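Local structure of UDP-N-acetylmuramate--L-alanine ligase (Thermotoga maritima, 1J6U) at residues S26-H31 with H156-K161; E424-V429 with R449-Y454. The protein catalyses the ATP-dependent joining of L-alanine to UDP-N-acetylmuramate, a cytoplasmic step in the biosynthesis of cell-wall peptidoglycan. All coordinates share one frame; numbering follows the deposited sequence.

Contact 1 of 2, residues S26-H31 with H156-K161; sequences SAVALH and HGNYEK
The phenol of Y159 lies with one face against the backbone of a helix, and its hydroxyl bonds to the side chain of H31. The backbone N of H31 itself stands over the centre of that face, 3.8 Å above the ring plane, and the carbonyl carbon of L30 lies over the same face nearer the rim. Y159 OH meets ND1 of H31 at 2.7 Å in a nearly straight hydrogen bond (165°), in which either group could be the donor. The hydroxyl arrives at the edge of the imidazole, near its plane, and the two rings meet rim to rim with planes 62° apart. H31 can offer ND1 there because its CG stands anti to the backbone N (chi1 179°), which carries the ring to the hydroxyl end of the phenol.

L30 fits between Y159 and H156: its CB packs 3.8 Å from CD2 of Y159, while its CD2 sits over a face of the H156 imidazole, 4.0 Å from CG. H156 in turn bonds through ND1 to Y52. At the other end the amide of N158 gives a hydrogen from ND2 to OG of S26 (3.1 Å), somewhat out of the amide plane; that hydroxyl is also hydrogen-bonded to the carbonyls of G22 and I23, so the start of its own helix holds it as well.

The contact thus sets helix 23-34, of the Rossmann-like N-terminal domain, against strand 159-160, an edge strand of the central-domain sheet. F146, on neighbouring strand 144-146, meets both H31 and Y159 edge-to-face, helix 48-55 touches S26 and L30, and helix 101-112 touches V28 and H31.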
loop_
_atom_site.group_PDB
_atom_site.type_symbol
_atom_site.label_atom_id
_atom_site.label_comp_id
_atom_site.label_asym_id
_atom_site.label_seq_id
_atom_site.Cartn_x
_atom_site.Cartn_y
_atom_site.Cartn_z
ATOM N N SER A 26 7.610 8.631 7.197
ATOM C CA SER A 26 9.029 8.283 7.033
ATOM C C SER A 26 9.525 8.654 5.641
ATOM O O SER A 26 10.690 9.022 5.481
ATOM C CB SER A 26 9.310 6.792 7.319
ATOM O OG SER A 26 8.358 5.938 6.713
ATOM N N ALA A 27 8.634 8.586 4.649
ATOM C CA ALA A 27 9.029 8.924 3.280
ATOM C C ALA A 27 9.453 10.385 3.192
ATOM O O ALA A 27 10.528 10.719 2.639
ATOM C CB ALA A 27 7.894 8.659 2.324
ATOM N N VAL A 28 8.610 11.246 3.753
ATOM C CA VAL A 28 8.877 12.672 3.760
ATOM C C VAL A 28 10.137 12.925 4.597
ATOM O O VAL A 28 10.978 13.735 4.210
ATOM C CB VAL A 28 7.678 13.457 4.327
ATOM C CG1 VAL A 28 7.986 14.929 4.355
ATOM C CG2 VAL A 28 6.452 13.192 3.487
ATOM N N ALA A 29 10.300 12.218 5.715
ATOM C CA ALA A 29 11.493 12.418 6.517
ATOM C C ALA A 29 12.735 12.010 5.718
ATOM O O ALA A 29 13.733 12.743 5.710
ATOM C CB ALA A 29 11.427 11.623 7.815
ATOM N N LEU A 30 12.674 10.851 5.056
ATOM C CA LEU A 30 13.814 10.349 4.270
ATOM C C LEU A 30 14.180 11.352 3.145
ATOM O O LEU A 30 15.338 11.648 2.913
ATOM C CB LEU A 30 13.483 8.965 3.707
ATOM C CG LEU A 30 13.538 7.787 4.699
ATOM C CD1 LEU A 30 12.615 6.670 4.236
ATOM C CD2 LEU A 30 14.963 7.258 4.832
ATOM N N HIS A 31 13.179 11.876 2.459
ATOM C CA HIS A 31 13.409 12.876 1.435
ATOM C C HIS A 31 14.210 14.066 2.023
ATOM O O HIS A 31 15.240 14.469 1.472
ATOM C CB HIS A 31 12.052 13.356 0.895
ATOM C CG HIS A 31 12.158 14.405 -0.161
ATOM N ND1 HIS A 31 12.813 14.194 -1.355
ATOM C CD2 HIS A 31 11.693 15.675 -0.202
ATOM C CE1 HIS A 31 12.747 15.291 -2.086
ATOM N NE2 HIS A 31 12.074 16.203 -1.409
ATOM N N HIS A 156 15.319 3.205 -0.268
ATOM C CA HIS A 156 14.919 3.274 1.123
ATOM C C HIS A 156 13.560 2.659 1.362
ATOM O O HIS A 156 12.897 2.996 2.310
ATOM C CB HIS A 156 14.933 4.719 1.594
ATOM C CG HIS A 156 16.296 5.325 1.586
ATOM N ND1 HIS A 156 17.360 4.760 2.258
ATOM C CD2 HIS A 156 16.794 6.388 0.915
ATOM C CE1 HIS A 156 18.457 5.445 1.990
ATOM N NE2 HIS A 156 18.143 6.436 1.177
ATOM N N GLY A 157 13.117 1.782 0.471
ATOM C CA GLY A 157 11.863 1.102 0.710
ATOM C C GLY A 157 10.562 1.716 0.310
ATOM O O GLY A 157 9.791 1.077 -0.428
ATOM N N ASN A 158 10.292 2.912 0.839
ATOM C CA ASN A 158 9.054 3.624 0.547
ATOM C C ASN A 158 9.447 4.978 0.013
ATOM O O ASN A 158 8.611 5.860 -0.197
ATOM C CB ASN A 158 8.160 3.772 1.807
ATOM C CG ASN A 158 8.820 4.594 2.947
ATOM O OD1 ASN A 158 10.044 4.591 3.132
ATOM N ND2 ASN A 158 7.990 5.280 3.721
ATOM N N TYR A 159 10.738 5.119 -0.230
ATOM C CA TYR A 159 11.267 6.367 -0.747
ATOM C C TYR A 159 12.540 6.120 -1.522
ATOM O O TYR A 159 13.265 5.162 -1.246
ATOM C CB TYR A 159 11.602 7.341 0.382
ATOM C CG TYR A 159 12.332 8.574 -0.129
ATOM C CD1 TYR A 159 11.623 9.622 -0.710
ATOM C CD2 TYR A 159 13.734 8.657 -0.096
ATOM C CE1 TYR A 159 12.277 10.728 -1.241
ATOM C CE2 TYR A 159 14.408 9.748 -0.625
ATOM C CZ TYR A 159 13.669 10.790 -1.198
ATOM O OH TYR A 159 14.291 11.906 -1.724
ATOM N N GLU A 160 12.785 6.986 -2.503
ATOM C CA GLU A 160 13.997 6.939 -3.319
ATOM C C GLU A 160 14.165 8.328 -3.887
ATOM O O GLU A 160 13.187 8.929 -4.327
ATOM C CB GLU A 160 13.880 5.945 -4.482
ATOM C CG GLU A 160 15.194 5.825 -5.255
ATOM C CD GLU A 160 15.313 4.541 -6.060
ATOM O OE1 GLU A 160 15.109 4.570 -7.292
ATOM O OE2 GLU A 160 15.609 3.496 -5.452
ATOM N N LYS A 161 15.385 8.842 -3.860
ATOM C CA LYS A 161 15.644 10.163 -4.405
ATOM C C LYS A 161 16.192 9.998 -5.814
ATOM O O LYS A 161 17.074 9.154 -6.044
ATOM C CB LYS A 161 16.696 10.904 -3.580
ATOM C CG LYS A 161 16.972 12.288 -4.147
ATOM C CD LYS A 161 17.771 13.178 -3.235
ATOM C CE LYS A 161 17.685 14.641 -3.686
ATOM N NZ LYS A 161 16.278 15.188 -3.635
#

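Contact 2 of 2, residues E424-V429 with R449-Y454; sequences EKVISV and RFVERY
R453 reaches to two backbone carbonyls and binds both in the plane of its guanidinium. NH1 donates to O of E424 at 2.6 Å and also to O of I427, which NH2 approaches at 2.9 Å almost in line with the carbonyl (173°). Two nitrogens grip one oxygen end-on, while the second carbonyl holds NH1 from another direction. CG2 of V429 lies over one face of the guanidinium, toward its rim.

That methyl also packs 3.6 Å from CE1 of F450, whose ring is touched by CG2 of I427. The other methyl of V429, CG1, comes in at the edge of the Y454 ring, 3.5 Å from CE1. At the other end, NE of R449 forms a salt bridge with OE2 of E424 (3.2 Å) from above the carboxylate plane, the flat groups 77° apart, and CG of E424 packs 3.5 Å from CB of R449.

R453 arrives at the carbonyls because its chain is extended from CG to NE, with CG anti to the backbone N (chi1 162°). F435 and F437 of strand 433-438 back F450, and D319 holds the hydroxyl of Y454.

A leucine at R453 would probably leave the carbonyls of E424 and I427 without these donors and their turn less firmly tied to helix 443-457. The two arginines thus probably do different work beside an apolar layer facing the sheet: R453 satisfies backbone oxygens, R449 a carboxylate.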
loop_
_atom_site.group_PDB
_atom_site.type_symbol
_atom_site.label_atom_id
_atom_site.label_comp_id
_atom_site.label_asym_id
_atom_site.label_seq_id
_atom_site.Cartn_x
_atom_site.Cartn_y
_atom_site.Cartn_z
ATOM N N GLU A 424 2.279 -17.741 16.183
ATOM C CA GLU A 424 3.260 -18.573 15.503
ATOM C C GLU A 424 3.427 -19.936 16.117
ATOM O O GLU A 424 3.859 -20.857 15.438
ATOM C CB GLU A 424 4.652 -17.964 15.547
ATOM C CG GLU A 424 4.692 -16.491 15.666
ATOM C CD GLU A 424 4.817 -16.021 17.090
ATOM O OE1 GLU A 424 5.640 -16.631 17.841
ATOM O OE2 GLU A 424 4.102 -15.029 17.423
ATOM N N LYS A 425 3.136 -20.049 17.406
ATOM C CA LYS A 425 3.349 -21.298 18.137
ATOM C C LYS A 425 2.289 -22.355 17.918
ATOM O O LYS A 425 2.550 -23.544 17.927
ATOM C CB LYS A 425 3.436 -21.012 19.648
ATOM C CG LYS A 425 4.152 -19.738 20.039
ATOM C CD LYS A 425 5.336 -20.074 20.924
ATOM C CE LYS A 425 6.124 -18.831 21.337
ATOM N NZ LYS A 425 5.279 -17.969 22.198
ATOM N N VAL A 426 1.084 -21.877 17.746
ATOM C CA VAL A 426 -0.083 -22.699 17.579
ATOM C C VAL A 426 -0.129 -23.473 16.280
ATOM O O VAL A 426 -0.763 -24.532 16.178
ATOM C CB VAL A 426 -1.296 -21.759 17.689
ATOM C CG1 VAL A 426 -2.425 -22.247 16.859
ATOM C CG2 VAL A 426 -1.676 -21.586 19.155
ATOM N N ILE A 427 0.557 -22.932 15.285
ATOM C CA ILE A 427 0.536 -23.495 13.953
ATOM C C ILE A 427 1.322 -24.790 13.727
ATOM O O ILE A 427 2.465 -24.953 14.176
ATOM C CB ILE A 427 0.960 -22.391 12.950
ATOM C CG1 ILE A 427 0.004 -21.203 13.086
ATOM C CG2 ILE A 427 0.891 -22.884 11.543
ATOM C CD1 ILE A 427 0.637 -19.903 12.696
ATOM N N SER A 428 0.660 -25.723 13.054
ATOM C CA SER A 428 1.239 -27.012 12.706
ATOM C C SER A 428 1.939 -26.826 11.354
ATOM O O SER A 428 1.280 -26.535 10.356
ATOM C CB SER A 428 0.121 -28.031 12.553
ATOM O OG SER A 428 0.625 -29.295 12.184
ATOM N N VAL A 429 3.258 -26.964 11.306
ATOM C CA VAL A 429 3.937 -26.815 10.036
ATOM C C VAL A 429 3.824 -28.065 9.195
ATOM O O VAL A 429 4.388 -29.075 9.517
ATOM C CB VAL A 429 5.394 -26.502 10.206
ATOM C CG1 VAL A 429 6.065 -26.428 8.834
ATOM C CG2 VAL A 429 5.548 -25.176 10.911
ATOM N N ARG A 449 7.989 -14.096 13.105
ATOM C CA ARG A 449 8.384 -15.034 14.127
ATOM C C ARG A 449 8.148 -16.458 13.652
ATOM O O ARG A 449 8.997 -17.311 13.889
ATOM C CB ARG A 449 7.701 -14.710 15.449
ATOM C CG ARG A 449 8.369 -13.513 16.108
ATOM C CD ARG A 449 7.974 -13.385 17.552
ATOM N NE ARG A 449 6.564 -13.036 17.710
ATOM C CZ ARG A 449 6.104 -11.792 17.794
ATOM N NH1 ARG A 449 6.950 -10.767 17.738
ATOM N NH2 ARG A 449 4.799 -11.583 17.927
ATOM N N PHE A 450 7.051 -16.692 12.919
ATOM C CA PHE A 450 6.750 -18.019 12.365
ATOM C C PHE A 450 7.858 -18.459 11.405
ATOM O O PHE A 450 8.260 -19.627 11.369
ATOM C CB PHE A 450 5.439 -17.992 11.599
ATOM C CG PHE A 450 5.064 -19.319 10.991
ATOM C CD1 PHE A 450 4.871 -20.437 11.803
ATOM C CD2 PHE A 450 4.899 -19.456 9.593
ATOM C CE1 PHE A 450 4.515 -21.694 11.238
ATOM C CE2 PHE A 450 4.544 -20.689 9.021
ATOM C CZ PHE A 450 4.350 -21.817 9.844
ATOM N N VAL A 451 8.371 -17.516 10.631
ATOM C CA VAL A 451 9.399 -17.878 9.692
ATOM C C VAL A 451 10.621 -18.249 10.491
ATOM O O VAL A 451 11.233 -19.303 10.262
ATOM C CB VAL A 451 9.681 -16.723 8.685
ATOM C CG1 VAL A 451 10.958 -17.006 7.892
ATOM C CG2 VAL A 451 8.515 -16.590 7.724
ATOM N N GLU A 452 10.982 -17.397 11.443
ATOM C CA GLU A 452 12.146 -17.701 12.272
ATOM C C GLU A 452 12.021 -19.090 12.931
ATOM O O GLU A 452 12.987 -19.852 12.978
ATOM C CB GLU A 452 12.345 -16.596 13.321
ATOM C CG GLU A 452 12.810 -15.268 12.700
ATOM C CD GLU A 452 12.749 -14.062 13.646
ATOM O OE1 GLU A 452 11.830 -14.012 14.504
ATOM O OE2 GLU A 452 13.608 -13.152 13.507
ATOM N N ARG A 453 10.830 -19.425 13.418
ATOM C CA ARG A 453 10.590 -20.714 14.070
ATOM C C ARG A 453 10.917 -21.811 13.083
ATOM O O ARG A 453 11.695 -22.722 13.371
ATOM C CB ARG A 453 9.117 -20.817 14.507
ATOM C CG ARG A 453 8.649 -22.233 14.786
ATOM C CD ARG A 453 7.122 -22.319 15.055
ATOM N NE ARG A 453 6.710 -23.725 15.057
ATOM C CZ ARG A 453 5.457 -24.175 14.962
ATOM N NH1 ARG A 453 4.433 -23.345 14.864
ATOM N NH2 ARG A 453 5.237 -25.478 14.902
ATOM N N TYR A 454 10.314 -21.701 11.904
ATOM C CA TYR A 454 10.517 -22.657 10.819
ATOM C C TYR A 454 11.981 -22.856 10.535
ATOM O O TYR A 454 12.471 -23.978 10.519
ATOM C CB TYR A 454 9.884 -22.158 9.523
ATOM C CG TYR A 454 9.940 -23.188 8.449
ATOM C CD1 TYR A 454 8.933 -24.155 8.341
ATOM C CD2 TYR A 454 11.025 -23.254 7.581
ATOM C CE1 TYR A 454 8.995 -25.157 7.404
ATOM C CE2 TYR A 454 11.097 -24.278 6.625
ATOM C CZ TYR A 454 10.077 -25.224 6.550
ATOM O OH TYR A 454 10.155 -26.279 5.659
#

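From the N terminus, helix 23-34 supplies the first half of contact 1, and the chain then completes its first parallel sheet before strand 159-160 closes a loop of 124 intervening residues. This long-range closure joins the N-terminal domain to the central, ATP-binding one. The rest of the central domain and most of the C-terminal one follow before contact 2 opens; it closes over just 19 residues, which include strand 433-438, and stays within the C-terminal lobe. The loops are in series, neither enclosing nor crossing the other. Their centres lie 32 Å apart and their nearest atoms about 19 Å, and one joins two domains while the other lies within one, against the chain's last helix.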